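Local coordinates for putative tetR-family transcriptional regulatory protein (Streptomyces coelicolor, PDB 2DG8) that probably acts as a TetR-family transcriptional regulator, binding DNA through an N-terminal helix-turn-helix domain, at residues D73-A78 with V93-E98; E87-L92 with E172-I177; E109-A114 with L150-T155; L156-A159 with P164-R167. One frame throughout, in Å; residues are numbered along the deposited sequence.

In the fold
All four contacts lie in the all-helical body of the subunit, apart from the helix-turn-helix region. Helix 82-98 ties contacts 1 and 2, whose centres are about 11 Å apart: Leu76 CD2 of contact 1 packs 3.7 Å from Leu92 CD1 of contact 2. Helix 141-159 serves contacts 3 and 4, centres about 14 Å apart, and Leu154 CD2 touches His165 CE1 at 3.6 Å. Contacts 2 and 4 are about 12 Å apart, centre to centre, and are joined by salt bridges from Arg167 to Glu87 and Asp91. Contacts 2 and 3 meet through Val89 and Ile151. Contacts 2, 3 and 4 also touch the second subunit.

Contact 1. Residues D73-A78 with V93-E98; sequences DEHLGA and VHELSE
His75 reaches from the end of helix 53-77 toward Glu95 on helix 82-98, and this single pair makes the contact. The imidazole swings off its helix with CG anti to the carbonyl carbon (chi1 -75°), and its CE1-NE2 edge faces the carboxylate. Glu95 stretches to meet it: CG lies anti to the backbone N (chi1 -179°) and the chain stays extended beyond, carrying OE1 to the ring edge near the ring plane. The carboxylate is turned 59° against the ring. His75 NE2 stands 3.1 Å from Glu95 OE1, but the angle is too poor for a hydrogen bond, and the modelled approach of CE1 to the same oxygen is too close to be trusted. The ring is fixed instead from its own helix, where ND1 bonds to Val71 O, while Asp91 and Leu92 pack against it. Glu74 OE2 lies 4.8 Å from Glu95 OE1, a like-charge approach beside the histidine. With an alanine here, Val71 O would probably lose its imidazole partner, and the Glu95 carboxylate the ring edge beside it. The backbones are well apart, 10.1 Å between the CA atoms of His75 and Glu95, and the two long side chains bridge the distance. The arrangement is that of a surface contact in an antiparallel helical hairpin, two successive helices of the TetR-type body joined by a short turn.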
loop_
_atom_site.group_PDB
_atom_site.type_symbol
_atom_site.label_atom_id
_atom_site.label_comp_id
_atom_site.label_asym_id
_atom_site.label_seq_id
_atom_site.Cartn_x
_atom_site.Cartn_y
_atom_site.Cartn_z
ATOM N N ASP A 73 18.480 3.183 6.490
ATOM C CA ASP A 73 19.789 3.302 7.109
ATOM C C ASP A 73 20.563 4.467 6.510
ATOM O O ASP A 73 21.200 5.237 7.230
ATOM C CB ASP A 73 20.592 2.024 6.905
ATOM C CG ASP A 73 21.920 2.060 7.631
ATOM O OD1 ASP A 73 22.789 1.218 7.325
ATOM O OD2 ASP A 73 22.084 2.931 8.515
ATOM N N GLU A 74 20.509 4.590 5.188
ATOM C CA GLU A 74 21.206 5.669 4.503
ATOM C C GLU A 74 20.790 7.046 5.033
ATOM O O GLU A 74 21.640 7.892 5.322
ATOM C CB GLU A 74 20.931 5.611 2.998
ATOM C CG GLU A 74 21.769 6.599 2.184
ATOM C CD GLU A 74 21.315 6.718 0.735
ATOM O OE1 GLU A 74 21.182 5.678 0.052
ATOM O OE2 GLU A 74 21.098 7.862 0.276
ATOM N N HIS A 75 19.483 7.269 5.153
ATOM C CA HIS A 75 18.970 8.548 5.630
ATOM C C HIS A 75 19.105 8.749 7.126
ATOM O O HIS A 75 19.593 9.788 7.575
ATOM C CB HIS A 75 17.493 8.718 5.249
ATOM C CG HIS A 75 17.278 9.047 3.807
ATOM N ND1 HIS A 75 17.279 8.089 2.817
ATOM C CD2 HIS A 75 17.103 10.235 3.182
ATOM C CE1 HIS A 75 17.115 8.672 1.644
ATOM N NE2 HIS A 75 17.006 9.974 1.836
ATOM N N LEU A 76 18.659 7.758 7.891
ATOM C CA LEU A 76 18.684 7.828 9.346
ATOM C C LEU A 76 20.075 7.686 9.956
ATOM O O LEU A 76 20.392 8.334 10.956
ATOM C CB LEU A 76 17.754 6.763 9.936
ATOM C CG LEU A 76 16.238 6.935 9.768
ATOM C CD1 LEU A 76 15.756 8.147 10.563
ATOM C CD2 LEU A 76 15.896 7.098 8.311
ATOM N N GLY A 77 20.897 6.831 9.364
ATOM C CA GLY A 77 22.236 6.630 9.887
ATOM C C GLY A 77 23.066 7.900 9.893
ATOM O O GLY A 77 23.965 8.052 10.722
ATOM N N ALA A 78 22.759 8.819 8.980
ATOM C CA ALA A 78 23.492 10.077 8.871
ATOM C C ALA A 78 22.946 11.201 9.750
ATOM O O ALA A 78 23.418 12.335 9.665
ATOM C CB ALA A 78 23.518 10.534 7.414
ATOM N N VAL A 93 10.757 10.001 3.093
ATOM C CA VAL A 93 9.400 9.956 2.571
ATOM C C VAL A 93 9.312 10.432 1.130
ATOM O O VAL A 93 8.672 9.784 0.304
ATOM C CB VAL A 93 8.439 10.809 3.425
ATOM C CG1 VAL A 93 7.146 11.068 2.654
ATOM C CG2 VAL A 93 8.132 10.086 4.732
ATOM N N HIS A 94 9.940 11.566 0.825
ATOM C CA HIS A 94 9.875 12.072 -0.540
ATOM C C HIS A 94 10.648 11.204 -1.532
ATOM O O HIS A 94 10.192 10.963 -2.652
ATOM C CB HIS A 94 10.329 13.535 -0.580
ATOM C CG HIS A 94 9.307 14.481 -0.021
ATOM N ND1 HIS A 94 8.842 15.572 -0.722
ATOM C CD2 HIS A 94 8.604 14.454 1.136
ATOM C CE1 HIS A 94 7.893 16.170 -0.027
ATOM N NE2 HIS A 94 7.727 15.512 1.105
ATOM N N GLU A 95 11.798 10.702 -1.119
ATOM C CA GLU A 95 12.566 9.847 -2.013
ATOM C C GLU A 95 11.792 8.555 -2.329
ATOM O O GLU A 95 11.692 8.151 -3.480
ATOM C CB GLU A 95 13.920 9.504 -1.391
ATOM C CG GLU A 95 14.781 8.628 -2.286
ATOM C CD GLU A 95 16.155 8.344 -1.701
ATOM O OE1 GLU A 95 16.768 9.279 -1.135
ATOM O OE2 GLU A 95 16.624 7.194 -1.828
ATOM N N LEU A 96 11.231 7.921 -1.306
ATOM C CA LEU A 96 10.492 6.676 -1.505
ATOM C C LEU A 96 9.214 6.859 -2.314
ATOM O O LEU A 96 8.773 5.934 -2.985
ATOM C CB LEU A 96 10.111 6.046 -0.166
ATOM C CG LEU A 96 11.166 5.566 0.834
ATOM C CD1 LEU A 96 10.457 5.246 2.153
ATOM C CD2 LEU A 96 11.904 4.342 0.300
ATOM N N SER A 97 8.608 8.037 -2.234
ATOM C CA SER A 97 7.376 8.280 -2.959
ATOM C C SER A 97 7.551 8.646 -4.425
ATOM O O SER A 97 6.615 8.486 -5.203
ATOM C CB SER A 97 6.554 9.383 -2.279
ATOM O OG SER A 97 7.138 10.665 -2.480
ATOM N N GLU A 98 8.728 9.121 -4.822
ATOM C CA GLU A 98 8.884 9.530 -6.218
ATOM C C GLU A 98 10.152 9.195 -6.987
ATOM O O GLU A 98 10.187 9.368 -8.205
ATOM C CB GLU A 98 8.656 11.041 -6.329
ATOM C CG GLU A 98 9.485 11.874 -5.374
ATOM C CD GLU A 98 9.246 13.369 -5.545
ATOM O OE1 GLU A 98 8.069 13.794 -5.581
ATOM O OE2 GLU A 98 10.240 14.122 -5.640
#

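Contact 2. Residues E87-L92 with E172-I177; sequences EAVADL and EAIARI
Ile174 pushes its CD1 methyl against Val89 and Ala90, packing helix 167-177 on helix 82-98 in the C-terminal domain of the TetR fold. Along the second segment, Glu172 comes first and faces away from this seam: its OE1 takes a salt bridge from Arg176 NH2 at 3.1 Å, one turn further on. Ala173 turns to a different neighbour, resting on Leu150 of helix 141-159. Ile174 then carries the whole contact. Its CG1 branch lies anti to the carbonyl carbon (chi1 -69°) and the chain runs on extended (chi2 162°), which projects CD1 out to the other helix. There the side chain crosses Val89 obliquely, and CG1 of Val89 lies 3.6 Å from Ile174 CD1. The small Ala90 lets the backbones come near, with 7.4 Å between its CA and that of Ile174. Arg176 and the backbone oxygen of Ile177 bond to the second subunit: Arg176 NH1 reaches Thr143 OG1 and Ile177 O of that chain, and Ile177 O receives Arg176 NH1 of that chain in return. The same helix thus packs on its own subunit and takes part in the dimer interface, consistent with the dimerisation through C-terminal helices common in the TetR family. The side chains that meet across the contact are all apolar and buried. Besides Ala90 CB at 4.0 Å, the Ile174 CD1 methyl also sits against the helix backbone, 3.6 Å from Ala90 N.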
loop_
_atom_site.group_PDB
_atom_site.type_symbol
_atom_site.label_atom_id
_atom_site.label_comp_id
_atom_site.label_asym_id
_atom_site.label_seq_id
_atom_site.Cartn_x
_atom_site.Cartn_y
_atom_site.Cartn_z
ATOM N N GLU A 87 14.259 15.573 9.979
ATOM C CA GLU A 87 14.539 16.138 8.660
ATOM C C GLU A 87 14.914 15.003 7.704
ATOM O O GLU A 87 14.574 15.019 6.519
ATOM C CB GLU A 87 15.707 17.122 8.768
ATOM C CG GLU A 87 15.714 18.236 7.730
ATOM C CD GLU A 87 14.661 19.299 8.005
ATOM O OE1 GLU A 87 14.546 19.741 9.167
ATOM O OE2 GLU A 87 13.958 19.702 7.059
ATOM N N ALA A 88 15.633 14.023 8.243
ATOM C CA ALA A 88 16.073 12.871 7.475
ATOM C C ALA A 88 14.870 12.045 7.034
ATOM O O ALA A 88 14.835 11.531 5.914
ATOM C CB ALA A 88 17.021 12.008 8.325
ATOM N N VAL A 89 13.890 11.916 7.924
ATOM C CA VAL A 89 12.693 11.145 7.634
ATOM C C VAL A 89 11.886 11.798 6.520
ATOM O O VAL A 89 11.300 11.106 5.692
ATOM C CB VAL A 89 11.808 10.990 8.891
ATOM C CG1 VAL A 89 10.457 10.362 8.512
ATOM C CG2 VAL A 89 12.523 10.110 9.918
ATOM N N ALA A 90 11.856 13.129 6.502
ATOM C CA ALA A 90 11.120 13.843 5.466
ATOM C C ALA A 90 11.751 13.504 4.130
ATOM O O ALA A 90 11.054 13.264 3.138
ATOM C CB ALA A 90 11.167 15.367 5.710
ATOM N N ASP A 91 13.080 13.486 4.114
ATOM C CA ASP A 91 13.828 13.167 2.905
ATOM C C ASP A 91 13.494 11.754 2.464
ATOM O O ASP A 91 13.320 11.478 1.275
ATOM C CB ASP A 91 15.338 13.265 3.173
ATOM C CG ASP A 91 15.792 14.682 3.426
ATOM O OD1 ASP A 91 16.919 14.864 3.931
ATOM O OD2 ASP A 91 15.028 15.614 3.112
ATOM N N LEU A 92 13.418 10.859 3.439
ATOM C CA LEU A 92 13.123 9.457 3.176
ATOM C C LEU A 92 11.751 9.337 2.512
ATOM O O LEU A 92 11.599 8.651 1.509
ATOM C CB LEU A 92 13.112 8.680 4.489
ATOM C CG LEU A 92 13.648 7.253 4.595
ATOM C CD1 LEU A 92 13.100 6.648 5.881
ATOM C CD2 LEU A 92 13.243 6.411 3.405
ATOM N N GLU A 172 5.855 18.625 9.134
ATOM C CA GLU A 172 4.965 18.912 10.257
ATOM C C GLU A 172 4.362 17.638 10.852
ATOM O O GLU A 172 4.305 17.484 12.067
ATOM C CB GLU A 172 3.825 19.852 9.837
ATOM C CG GLU A 172 3.050 20.411 11.026
ATOM C CD GLU A 172 1.895 21.303 10.620
ATOM O OE1 GLU A 172 0.876 20.781 10.116
ATOM O OE2 GLU A 172 2.006 22.535 10.798
ATOM N N ALA A 173 3.897 16.732 9.998
ATOM C CA ALA A 173 3.299 15.483 10.483
ATOM C C ALA A 173 4.353 14.724 11.276
ATOM O O ALA A 173 4.085 14.174 12.347
ATOM C CB ALA A 173 2.807 14.632 9.311
ATOM N N ILE A 174 5.564 14.699 10.741
ATOM C CA ILE A 174 6.652 14.019 11.411
ATOM C C ILE A 174 6.911 14.671 12.767
ATOM O O ILE A 174 7.011 13.977 13.782
ATOM C CB ILE A 174 7.918 14.047 10.530
ATOM C CG1 ILE A 174 7.684 13.160 9.298
ATOM C CG2 ILE A 174 9.123 13.583 11.324
ATOM C CD1 ILE A 174 8.632 13.404 8.143
ATOM N N ALA A 175 6.993 16.000 12.794
ATOM C CA ALA A 175 7.235 16.700 14.052
ATOM C C ALA A 175 6.143 16.367 15.056
ATOM O O ALA A 175 6.425 16.108 16.222
ATOM C CB ALA A 175 7.299 18.219 13.826
ATOM N N ARG A 176 4.896 16.365 14.602
ATOM C CA ARG A 176 3.777 16.054 15.484
ATOM C C ARG A 176 3.803 14.615 16.037
ATOM O O ARG A 176 3.689 14.417 17.249
ATOM C CB ARG A 176 2.458 16.374 14.754
ATOM C CG ARG A 176 2.075 17.853 14.919
ATOM C CD ARG A 176 1.340 18.519 13.745
ATOM N NE ARG A 176 -0.065 18.156 13.625
ATOM C CZ ARG A 176 -1.012 18.962 13.142
ATOM N NH1 ARG A 176 -2.267 18.539 13.064
ATOM N NH2 ARG A 176 -0.720 20.196 12.760
ATOM N N ILE A 177 3.994 13.619 15.168
ATOM C CA ILE A 177 4.033 12.218 15.601
ATOM C C ILE A 177 5.209 11.943 16.559
ATOM O O ILE A 177 5.109 11.102 17.447
ATOM C CB ILE A 177 4.132 11.252 14.386
ATOM C CG1 ILE A 177 3.481 9.907 14.714
ATOM C CG2 ILE A 177 5.592 10.996 14.031
ATOM C CD1 ILE A 177 1.981 9.943 14.785
#

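Contact 3. Residues E109-A114 with L150-T155; sequences ELYTLA and LIEGLT
Tyr111 reaches from helix 101-116 toward helix 141-159 and ends against the carboxylate of Glu152, with CE1 and OH lying alongside OE2. The two side chains approach from opposite directions, which bridges backbones 11.8 Å apart at the CA atoms of Tyr111 and Glu152. The hydroxyl donates to OE2 over 2.7 Å, reaching it on the syn side but 31° out of the carboxylate plane. Ring and carboxylate are strongly turned, 66° between their planes, although OE2 stays near the ring plane at its edge. A bend in Glu152 (chi2 78°) folds the carboxylate round to face the phenol. Its other oxygen, OE1, bonds to His157 NE2 of the second subunit, and Gln108 of that chain packs on Tyr111. A phenylalanine in place of Tyr111 would probably leave OE2 of Glu152 without this donor and the carboxylate less firmly held. Held at both oxygens, by a phenol from its own chain and a histidine from the partner, Glu152 links helix 101-116 of its own chain to His157 of the second subunit, and such donors would be expected to stabilise a charged carboxylate.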
loop_
_atom_site.group_PDB
_atom_site.type_symbol
_atom_site.label_atom_id
_atom_site.label_comp_id
_atom_site.label_asym_id
_atom_site.label_seq_id
_atom_site.Cartn_x
_atom_site.Cartn_y
_atom_site.Cartn_z
ATOM N N GLU A 109 3.438 -4.750 -4.976
ATOM C CA GLU A 109 3.248 -6.155 -5.341
ATOM C C GLU A 109 3.356 -6.978 -4.070
ATOM O O GLU A 109 2.511 -7.829 -3.797
ATOM C CB GLU A 109 4.312 -6.622 -6.349
ATOM C CG GLU A 109 4.069 -6.172 -7.782
ATOM C CD GLU A 109 2.932 -6.933 -8.467
ATOM O OE1 GLU A 109 2.446 -7.932 -7.896
ATOM O OE2 GLU A 109 2.532 -6.547 -9.588
ATOM N N LEU A 110 4.392 -6.709 -3.281
ATOM C CA LEU A 110 4.594 -7.447 -2.044
ATOM C C LEU A 110 3.398 -7.344 -1.110
ATOM O O LEU A 110 2.948 -8.347 -0.559
ATOM C CB LEU A 110 5.853 -6.962 -1.316
ATOM C CG LEU A 110 6.036 -7.594 0.064
ATOM C CD1 LEU A 110 6.001 -9.104 -0.050
ATOM C CD2 LEU A 110 7.347 -7.131 0.675
ATOM N N TYR A 111 2.890 -6.131 -0.927
ATOM C CA TYR A 111 1.738 -5.916 -0.052
ATOM C C TYR A 111 0.508 -6.709 -0.498
ATOM O O TYR A 111 -0.237 -7.217 0.338
ATOM C CB TYR A 111 1.398 -4.423 0.016
ATOM C CG TYR A 111 2.406 -3.600 0.778
ATOM C CD1 TYR A 111 2.342 -2.210 0.782
ATOM C CD2 TYR A 111 3.426 -4.214 1.505
ATOM C CE1 TYR A 111 3.271 -1.451 1.491
ATOM C CE2 TYR A 111 4.350 -3.472 2.209
ATOM C CZ TYR A 111 4.272 -2.096 2.202
ATOM O OH TYR A 111 5.195 -1.374 2.906
ATOM N N THR A 112 0.293 -6.813 -1.810
ATOM C CA THR A 112 -0.862 -7.558 -2.321
ATOM C C THR A 112 -0.643 -9.033 -2.036
ATOM O O THR A 112 -1.563 -9.738 -1.625
ATOM C CB THR A 112 -1.062 -7.342 -3.851
ATOM O OG1 THR A 112 -1.264 -5.949 -4.107
ATOM C CG2 THR A 112 -2.293 -8.095 -4.361
ATOM N N LEU A 113 0.590 -9.491 -2.231
ATOM C CA LEU A 113 0.928 -10.889 -1.980
ATOM C C LEU A 113 0.699 -11.228 -0.503
ATOM O O LEU A 113 0.071 -12.239 -0.172
ATOM C CB LEU A 113 2.390 -11.158 -2.370
ATOM C CG LEU A 113 2.926 -12.595 -2.280
ATOM C CD1 LEU A 113 2.066 -13.565 -3.095
ATOM C CD2 LEU A 113 4.356 -12.612 -2.801
ATOM N N ALA A 114 1.199 -10.374 0.383
ATOM C CA ALA A 114 1.047 -10.591 1.817
ATOM C C ALA A 114 -0.425 -10.529 2.234
ATOM O O ALA A 114 -0.843 -11.225 3.156
ATOM C CB ALA A 114 1.864 -9.562 2.600
ATOM N N LEU A 150 3.356 6.280 9.882
ATOM C CA LEU A 150 3.160 7.584 9.248
ATOM C C LEU A 150 3.962 7.623 7.954
ATOM O O LEU A 150 3.451 8.029 6.906
ATOM C CB LEU A 150 3.615 8.728 10.172
ATOM C CG LEU A 150 3.500 10.149 9.604
ATOM C CD1 LEU A 150 2.033 10.455 9.295
ATOM C CD2 LEU A 150 4.055 11.169 10.603
ATOM N N ILE A 151 5.222 7.206 8.035
ATOM C CA ILE A 151 6.099 7.185 6.867
ATOM C C ILE A 151 5.435 6.373 5.756
ATOM O O ILE A 151 5.430 6.774 4.582
ATOM C CB ILE A 151 7.483 6.562 7.222
ATOM C CG1 ILE A 151 8.266 7.527 8.112
ATOM C CG2 ILE A 151 8.270 6.231 5.956
ATOM C CD1 ILE A 151 9.586 6.982 8.604
ATOM N N GLU A 152 4.864 5.238 6.143
ATOM C CA GLU A 152 4.188 4.358 5.198
ATOM C C GLU A 152 3.056 5.110 4.500
ATOM O O GLU A 152 2.960 5.112 3.276
ATOM C CB GLU A 152 3.613 3.148 5.938
ATOM C CG GLU A 152 3.053 2.076 5.039
ATOM C CD GLU A 152 4.144 1.217 4.429
ATOM O OE1 GLU A 152 4.934 0.624 5.199
ATOM O OE2 GLU A 152 4.212 1.137 3.185
ATOM N N GLY A 153 2.205 5.747 5.299
ATOM C CA GLY A 153 1.074 6.484 4.767
ATOM C C GLY A 153 1.401 7.728 3.955
ATOM O O GLY A 153 0.764 7.976 2.931
ATOM N N LEU A 154 2.375 8.516 4.408
ATOM C CA LEU A 154 2.776 9.730 3.695
ATOM C C LEU A 154 3.376 9.369 2.342
ATOM O O LEU A 154 3.106 10.016 1.338
ATOM C CB LEU A 154 3.805 10.536 4.513
ATOM C CG LEU A 154 3.310 11.305 5.752
ATOM C CD1 LEU A 154 4.496 11.874 6.540
ATOM C CD2 LEU A 154 2.385 12.429 5.323
ATOM N N THR A 155 4.191 8.324 2.329
ATOM C CA THR A 155 4.839 7.858 1.110
ATOM C C THR A 155 3.793 7.438 0.083
ATOM O O THR A 155 3.837 7.842 -1.084
ATOM C CB THR A 155 5.751 6.652 1.420
ATOM O OG1 THR A 155 6.783 7.058 2.336
ATOM C CG2 THR A 155 6.373 6.107 0.152
#

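Contact 4. Residues L156-A159 with P164-R167; sequences LHRA and PHGR
Arg158 grips the backbone of His165 side-on: NE donates to His165 O over 2.8 Å in a nearly straight bond (167°), and NH1 adds a longer one of 3.3 Å to the same oxygen. The carbonyl oxygen lies in the guanidinium plane and accepts from both nitrogens. The remaining NH2 turns to helix 82-98, with a hydrogen bond to Ser97 OG and a salt bridge to Glu98 OE1. Around this polar centre the rest is packing. CB of Pro164 lies over one face of the guanidinium, toward its rim, 3.7 Å from Arg158 NH1, and the same CB rests 3.6 Å from Arg158 O. The aliphatic part of the arginine crosses the imidazole of His165 at about a right angle and presses CG over one face, a CH-pi contact of 3.6 Å from Arg158 CG to the centroid of the His165 ring, offset toward the rim. The ring reaches it because His165 CG sits between backbone N and carbonyl carbon (chi1 69°), the crowded position; its NE2 bonds to Thr170 OG1. Guanidinium and ring planes stand 75° apart. Gly166 is the N-cap of helix 167-177. The contact therefore closes the turn linking the end of helix 141-159 to helix 167-177, with helix 82-98 beside it and Arg145 of the second subunit packing on His165.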
loop_
_atom_site.group_PDB
_atom_site.type_symbol
_atom_site.label_atom_id
_atom_site.label_comp_id
_atom_site.label_asym_id
_atom_site.label_seq_id
_atom_site.Cartn_x
_atom_site.Cartn_y
_atom_site.Cartn_z
ATOM N N LEU A 156 2.851 6.623 0.541
ATOM C CA LEU A 156 1.788 6.111 -0.296
ATOM C C LEU A 156 0.927 7.229 -0.855
ATOM O O LEU A 156 0.605 7.232 -2.039
ATOM C CB LEU A 156 0.924 5.140 0.510
ATOM C CG LEU A 156 -0.106 4.264 -0.210
ATOM C CD1 LEU A 156 -1.324 5.090 -0.609
ATOM C CD2 LEU A 156 0.543 3.621 -1.428
ATOM N N HIS A 157 0.543 8.181 -0.011
ATOM C CA HIS A 157 -0.296 9.266 -0.492
ATOM C C HIS A 157 0.413 10.213 -1.438
ATOM O O HIS A 157 -0.230 10.806 -2.298
ATOM C CB HIS A 157 -0.919 10.035 0.671
ATOM C CG HIS A 157 -2.082 9.328 1.289
ATOM N ND1 HIS A 157 -2.960 9.944 2.154
ATOM C CD2 HIS A 157 -2.528 8.056 1.142
ATOM C CE1 HIS A 157 -3.897 9.085 2.510
ATOM N NE2 HIS A 157 -3.658 7.932 1.911
ATOM N N ARG A 158 1.727 10.360 -1.301
ATOM C CA ARG A 158 2.451 11.235 -2.225
ATOM C C ARG A 158 2.654 10.514 -3.558
ATOM O O ARG A 158 2.436 11.082 -4.629
ATOM C CB ARG A 158 3.828 11.620 -1.685
ATOM C CG ARG A 158 3.822 12.613 -0.561
ATOM C CD ARG A 158 5.189 13.293 -0.447
ATOM N NE ARG A 158 5.356 14.393 -1.399
ATOM C CZ ARG A 158 6.139 14.373 -2.480
ATOM N NH1 ARG A 158 6.208 15.447 -3.262
ATOM N NH2 ARG A 158 6.849 13.297 -2.793
ATOM N N ALA A 159 3.065 9.254 -3.474
ATOM C CA ALA A 159 3.327 8.444 -4.659
ATOM C C ALA A 159 2.125 8.284 -5.584
ATOM O O ALA A 159 2.254 8.413 -6.800
ATOM C CB ALA A 159 3.840 7.079 -4.243
ATOM N N PRO A 164 0.899 15.616 -5.350
ATOM C CA PRO A 164 1.529 15.279 -4.068
ATOM C C PRO A 164 1.749 16.459 -3.145
ATOM O O PRO A 164 2.098 17.545 -3.601
ATOM C CB PRO A 164 2.835 14.616 -4.492
ATOM C CG PRO A 164 3.182 15.357 -5.745
ATOM C CD PRO A 164 1.844 15.414 -6.463
ATOM N N HIS A 165 1.537 16.245 -1.847
ATOM C CA HIS A 165 1.730 17.318 -0.880
ATOM C C HIS A 165 3.222 17.650 -0.802
ATOM O O HIS A 165 4.062 16.881 -1.274
ATOM C CB HIS A 165 1.173 16.927 0.503
ATOM C CG HIS A 165 1.942 15.842 1.201
ATOM N ND1 HIS A 165 1.434 14.573 1.392
ATOM C CD2 HIS A 165 3.164 15.846 1.786
ATOM C CE1 HIS A 165 2.306 13.846 2.066
ATOM N NE2 HIS A 165 3.366 14.595 2.318
ATOM N N GLY A 166 3.550 18.794 -0.212
ATOM C CA GLY A 166 4.942 19.206 -0.119
ATOM C C GLY A 166 5.664 18.811 1.152
ATOM O O GLY A 166 5.060 18.263 2.070
ATOM N N ARG A 167 6.957 19.127 1.209
ATOM C CA ARG A 167 7.808 18.794 2.355
ATOM C C ARG A 167 7.395 19.453 3.678
ATOM O O ARG A 167 7.515 18.836 4.732
ATOM C CB ARG A 167 9.270 19.146 2.036
ATOM C CG ARG A 167 10.291 18.638 3.050
ATOM C CD ARG A 167 11.635 19.354 2.897
ATOM N NE ARG A 167 12.561 19.082 3.997
ATOM C CZ ARG A 167 13.254 17.953 4.124
ATOM N NH1 ARG A 167 14.076 17.774 5.150
ATOM N NH2 ARG A 167 13.128 17.005 3.209
#